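Local coordinates for protein aminoglycoside N(3)-acetyltransferase III (Serratia marcescens, PDB 7LAO) that transfers an acetyl group from acetyl-CoA to the 3-amino group of 2-deoxystreptamine aminoglycosides such as gentamicin and kanamycin, giving resistance to them, at residues N4-E7 with S8-D12; K221-A224 with V225-I228; V261-L264 with E265-G269. All blocks are in the same frame, centred on the assembly; numbering follows the deposited sequence.

Contact 1: N4-E7 with S8-D12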
# COMPACT_ATOMS: atom_id res chain seq x y z
N ASN A 4 -22.59 4.89 11.43
CA ASN A 4 -22.86 5.05 10.03
C ASN A 4 -23.23 3.69 9.40
O ASN A 4 -23.10 2.63 10.00
CB ASN A 4 -21.62 5.66 9.33
CG ASN A 4 -21.54 7.15 9.57
OD1 ASN A 4 -20.65 7.65 10.25
ND2 ASN A 4 -22.55 7.84 9.07
N THR A 5 -23.69 3.75 8.17
CA THR A 5 -24.28 2.62 7.48
C THR A 5 -23.49 2.34 6.19
O THR A 5 -22.60 3.11 5.79
CB THR A 5 -25.77 2.88 7.22
OG1 THR A 5 -25.98 4.09 6.48
CG2 THR A 5 -26.52 2.97 8.55
N ILE A 6 -23.76 1.21 5.55
CA ILE A 6 -23.12 1.00 4.26
C ILE A 6 -23.48 2.13 3.30
O ILE A 6 -22.62 2.66 2.58
CB ILE A 6 -23.50 -0.39 3.70
CG1 ILE A 6 -22.69 -1.46 4.43
CG2 ILE A 6 -23.17 -0.46 2.24
CD1 ILE A 6 -23.22 -2.89 4.18
N GLU A 7 -24.76 2.53 3.29
CA GLU A 7 -25.22 3.51 2.31
C GLU A 7 -24.66 4.90 2.59
O GLU A 7 -24.38 5.65 1.65
CB GLU A 7 -26.75 3.56 2.30
CG GLU A 7 -27.42 2.30 1.77
CD GLU A 7 -27.52 1.20 2.84
OE1 GLU A 7 -27.41 1.53 4.04
OE2 GLU A 7 -27.71 0.02 2.46
N SER A 8 -24.50 5.26 3.86
CA SER A 8 -24.01 6.59 4.18
C SER A 8 -22.53 6.71 3.86
O SER A 8 -22.07 7.74 3.34
CB SER A 8 -24.28 6.92 5.65
OG SER A 8 -23.37 6.31 6.55
N ILE A 9 -21.76 5.64 4.12
CA ILE A 9 -20.35 5.63 3.73
C ILE A 9 -20.20 5.65 2.21
O ILE A 9 -19.31 6.33 1.68
CB ILE A 9 -19.61 4.42 4.34
CG1 ILE A 9 -19.74 4.39 5.89
CG2 ILE A 9 -18.12 4.41 3.81
CD1 ILE A 9 -19.29 5.68 6.60
N THR A 10 -21.07 4.95 1.48
CA THR A 10 -21.03 5.02 0.02
C THR A 10 -21.28 6.44 -0.47
O THR A 10 -20.62 6.90 -1.40
CB THR A 10 -22.04 4.05 -0.62
OG1 THR A 10 -21.82 2.72 -0.14
CG2 THR A 10 -21.85 4.04 -2.12
N ALA A 11 -22.26 7.13 0.14
CA ALA A 11 -22.53 8.52 -0.20
C ALA A 11 -21.32 9.41 0.06
O ALA A 11 -20.95 10.22 -0.80
CB ALA A 11 -23.74 9.04 0.55
N ASP A 12 -20.66 9.24 1.22
CA ASP A 12 -19.45 10.05 1.49
C ASP A 12 -18.35 9.80 0.45
O ASP A 12 -17.68 10.74 -0.00
CB ASP A 12 -18.91 9.75 2.90
CG ASP A 12 -19.92 10.10 4.04
OD1 ASP A 12 -20.84 10.91 3.79
OD2 ASP A 12 -19.74 9.58 5.17
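Thr5 and Ser8 form a capping box, a local contact at the start of helix 6-16, near the N terminus and at the surface of the protein. The box is reciprocal. Ser8 N gives its hydrogen to Thr5 OG1 over 3.2 Å with a moderate bend, while Thr5 N points almost straight at Ser8 OG, 3.0 Å away with an N-H...O angle of 174°. In both residues the hydroxyl lies between the backbone N and the carbonyl carbon, which turns each oxygen back toward the other's amide. A second donor reaches Ser8 OG from Asn4: ND2 lies 3.1 Å from it, in a bent bond that leaves the amide plane by 29°. The methylene of the same asparagine carries an apolar contact, Asn4 CB meeting Ile9 CD1 at 3.6 Å, with the two side chains crossing at about a right angle. Next along the helix, Ile6 O accepts twice from Thr10, through the backbone N at 3.0 Å and through OG1 at 2.8 Å. The two donors come from opposite faces of the carbonyl plane, the hydroxyl standing 38° above it. That hydroxyl lies anti to its own carbonyl carbon, a position from which it can reach back to the preceding turn. Toward the rest of the fold, Ile6, Ile9 and Thr10 pack on helix 40-51, and Asp12 OD2 accepts from Gly244 N next to strand 239-243. The capping box thus supplies a side-chain acceptor for an amide of the first turn, and Ser8 OG, taking two N-H groups, ties the chain before the helix to that turn through neutral partners alone.

Contact 2: K221-A224 with V225-I228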
# COMPACT_ATOMS: atom_id res chain seq x y z
N LYS A 221 11.43 12.76 12.00
CA LYS A 221 11.36 13.78 10.97
C LYS A 221 10.69 13.21 9.73
O LYS A 221 10.76 12.01 9.48
CB LYS A 221 12.75 14.31 10.62
CG LYS A 221 13.55 14.70 11.82
CD LYS A 221 15.02 14.89 11.50
CE LYS A 221 15.32 16.30 10.98
NZ LYS A 221 16.66 16.79 11.46
N PRO A 222 10.03 14.05 8.95
CA PRO A 222 9.24 13.51 7.84
C PRO A 222 10.09 12.73 6.85
O PRO A 222 11.24 13.07 6.56
CB PRO A 222 8.60 14.76 7.22
CG PRO A 222 9.34 15.92 7.82
CD PRO A 222 9.79 15.49 9.16
N ASP A 223 9.52 11.63 6.39
CA ASP A 223 10.15 10.90 5.31
C ASP A 223 9.79 11.56 3.99
O ASP A 223 9.13 12.60 3.94
CB ASP A 223 9.72 9.43 5.35
CG ASP A 223 8.28 9.20 4.86
OD1 ASP A 223 7.39 10.07 5.00
OD2 ASP A 223 8.04 8.11 4.31
N ALA A 224 10.23 10.96 2.89
CA ALA A 224 10.00 11.58 1.59
C ALA A 224 8.53 11.51 1.20
O ALA A 224 8.01 12.44 0.56
CB ALA A 224 10.85 10.89 0.54
N VAL A 225 7.87 10.40 1.53
CA VAL A 225 6.46 10.26 1.19
C VAL A 225 5.67 11.42 1.79
O VAL A 225 5.01 12.17 1.07
CB VAL A 225 5.94 8.89 1.66
CG1 VAL A 225 4.44 8.80 1.52
CG2 VAL A 225 6.62 7.77 0.81
N GLU A 226 5.82 11.64 3.10
CA GLU A 226 5.13 12.73 3.77
C GLU A 226 5.55 14.08 3.20
O GLU A 226 4.70 14.95 2.94
CB GLU A 226 5.43 12.66 5.26
CG GLU A 226 4.78 13.75 6.05
CD GLU A 226 4.80 13.47 7.56
OE1 GLU A 226 4.28 14.30 8.30
OE2 GLU A 226 5.34 12.43 7.99
N THR A 227 6.85 14.29 3.00
CA THR A 227 7.31 15.57 2.49
C THR A 227 6.65 15.86 1.14
O THR A 227 6.08 16.93 0.92
CB THR A 227 8.84 15.57 2.38
OG1 THR A 227 9.40 15.38 3.69
CG2 THR A 227 9.39 16.90 1.84
N ILE A 228 6.63 14.86 0.26
CA ILE A 228 6.13 15.06 -1.10
C ILE A 228 4.62 15.25 -1.11
O ILE A 228 4.10 16.13 -1.82
CB ILE A 228 6.55 13.89 -2.00
CG1 ILE A 228 8.07 13.94 -2.23
CG2 ILE A 228 5.84 13.98 -3.33
CD1 ILE A 228 8.63 12.65 -2.77
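Asp223 caps helix 224-233 from the residue just before it, its carboxylate bending over the first turn to take the amide of Glu226. Asp223 OD1 lies 2.9 Å from Glu226 N and the bond is nearly straight, at 167°, although the amide meets the oxygen from above the carboxylate plane. The rotamer explains the reach: CG sits between the backbone N and the carbonyl carbon (chi1 75°), bringing the carboxylate over the helix start. Its other oxygen, OD2, rests against Val225 CB at 3.5 Å, the two side chains running side by side. The backbone carbonyl of Asp223 is held as well: Thr227 OG1 lies 2.8 Å from Asp223 O, and Thr227 N bonds to the same oxygen from the opposite face of the carbonyl plane.

The tightly packed side is apolar. Ala224 CB and Ile228 CD1 meet there at 4.4 Å, and Ala224, Val225 and Ile228 are buried against helix 170-177, with Ile228 also meeting helix 253-268. The other side is looser and more exposed. There Glu226 extends past Pro222, with CD 4.0 Å from Pro222 CB, and Pro222 CB also touches Thr227 OG1 at 3.7 Å.

On this looser side the two acids approach each other, Asp223 OD1 and Glu226 OE2 being 4.3 Å apart with their planes turned by 71°. Lys230 offers Glu226 OE1 a long, weak ion pair. The amide bond and the positive end of the helix dipole would favour a charged Asp223, while Glu226, as a like charge close by, would oppose it.

Contact 3: V261-L264 with E265-G269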
# COMPACT_ATOMS: atom_id res chain seq x y z
N VAL A 261 8.21 12.71 -8.72
CA VAL A 261 9.45 12.56 -9.48
C VAL A 261 10.05 13.94 -9.76
O VAL A 261 11.25 14.17 -9.59
CB VAL A 261 9.20 11.74 -10.77
CG1 VAL A 261 10.47 11.65 -11.66
CG2 VAL A 261 8.76 10.33 -10.45
N THR A 262 9.20 14.89 -10.17
CA THR A 262 9.62 16.27 -10.41
C THR A 262 10.21 16.90 -9.16
O THR A 262 11.28 17.52 -9.20
CB THR A 262 8.39 17.08 -10.87
OG1 THR A 262 7.82 16.47 -12.03
CG2 THR A 262 8.76 18.54 -11.17
N TYR A 263 9.49 16.79 -8.04
CA TYR A 263 9.96 17.26 -6.74
C TYR A 263 11.34 16.70 -6.42
O TYR A 263 12.25 17.44 -6.04
CB TYR A 263 8.95 16.85 -5.64
CG TYR A 263 9.32 17.42 -4.26
CD1 TYR A 263 8.81 18.64 -3.84
CD2 TYR A 263 10.21 16.75 -3.41
CE1 TYR A 263 9.15 19.21 -2.58
CE2 TYR A 263 10.56 17.31 -2.15
CZ TYR A 263 10.03 18.53 -1.75
OH TYR A 263 10.38 19.07 -0.53
N LEU A 264 11.49 15.38 -6.53
CA LEU A 264 12.77 14.78 -6.16
C LEU A 264 13.89 15.24 -7.10
O LEU A 264 15.04 15.43 -6.67
CB LEU A 264 12.66 13.25 -6.15
CG LEU A 264 11.92 12.63 -4.94
CD1 LEU A 264 11.62 11.15 -5.16
CD2 LEU A 264 12.71 12.82 -3.64
N GLU A 265 13.57 15.46 -8.37
CA GLU A 265 14.59 15.92 -9.31
C GLU A 265 15.01 17.34 -8.98
O GLU A 265 16.21 17.67 -8.97
CB GLU A 265 14.04 15.85 -10.73
CG GLU A 265 13.86 14.46 -11.30
CD GLU A 265 13.41 14.49 -12.77
OE1 GLU A 265 13.75 15.46 -13.48
OE2 GLU A 265 12.73 13.54 -13.21
N GLN A 266 14.03 18.21 -8.74
CA GLN A 266 14.36 19.60 -8.49
C GLN A 266 15.12 19.76 -7.18
O GLN A 266 15.88 20.71 -7.03
CB GLN A 266 13.08 20.45 -8.48
CG GLN A 266 12.44 20.59 -9.85
CD GLN A 266 13.30 21.43 -10.78
OE1 GLN A 266 13.57 22.60 -10.50
NE2 GLN A 266 13.78 20.82 -11.87
N HIS A 267 14.95 18.84 -6.22
CA HIS A 267 15.56 19.04 -4.91
C HIS A 267 16.78 18.18 -4.67
O HIS A 267 17.68 18.60 -3.96
CB HIS A 267 14.53 18.79 -3.80
CG HIS A 267 13.50 19.87 -3.70
ND1 HIS A 267 12.39 19.92 -4.52
CD2 HIS A 267 13.43 20.96 -2.91
CE1 HIS A 267 11.67 20.99 -4.23
NE2 HIS A 267 12.28 21.63 -3.25
N PHE A 268 16.85 17.00 -5.26
CA PHE A 268 17.98 16.13 -4.95
C PHE A 268 18.71 15.67 -6.20
O PHE A 268 19.62 14.86 -6.10
CB PHE A 268 17.49 14.96 -4.10
CG PHE A 268 16.86 15.41 -2.81
CD1 PHE A 268 15.50 15.58 -2.71
CD2 PHE A 268 17.66 15.74 -1.73
CE1 PHE A 268 14.91 16.04 -1.52
CE2 PHE A 268 17.08 16.19 -0.53
CZ PHE A 268 15.71 16.34 -0.43
N GLY A 269 18.37 16.20 -7.37
CA GLY A 269 19.07 15.81 -8.57
C GLY A 269 20.40 16.49 -8.74
O GLY A 269 21.10 16.19 -9.71
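The rings of Tyr263 and His267 lie face to face, one helical turn apart, with centroids 4.1 Å apart and planes 21° from parallel. His267 ND1 sits over the centre of one tyrosine face, 3.7 Å above it, and Tyr263 CZ sits likewise over the centre of a histidine face; the closest ring atoms are Tyr263 CE1 and His267 CE1, at 3.5 Å. At the edge of the imidazole, in its plane, lies Tyr263 O, which accepts from His267 ND1 over 2.9 Å. This bond fixes the rotation of the imidazole and identifies ND1 as a proton carrier. Tyr263 CG is anti to the backbone N (chi1 -175°), which carries its ring along the helix to lie with one face over that of His267.

All this happens in the last turns of helix 253-268, the C-terminal helix of the chain. Here His267 N makes weak bonds to Tyr263 O and to Leu264 O, while Phe268 N keeps a good one to Leu264 O at 2.8 Å, and that oxygen also lies at the edge of the phenyl ring. Leu264 CD2 touches Phe268 CD1 at 4.0 Å, and the phenyl ring meets Phe216 at about 70°. Upstream, Val261 CG1 lies 3.3 Å from Glu265 OE2, and both residues pack on Pro179.

In the fold
The three contacts follow one another along the chain; each is a local turn, so none closes a long loop and none nests in or crosses another. Contact 1, at the N terminus, starts helix 6-16, which lies by helix 40-51 and strand 239-243, an outermost strand of the mixed sheet. Its nearest atoms stay about 22 Å from contact 2 and 27 Å from contact 3. Contact 2 spans the end of the loop after strand 200-207 and the start of helix 224-233; contact 3 ends helix 253-268. These two have centres 13 Å apart and do touch: Thr227 CG2 lies 3.4 Å from Tyr263 OH, and Ile228 packs on Tyr263 and Leu264, joining the two helices.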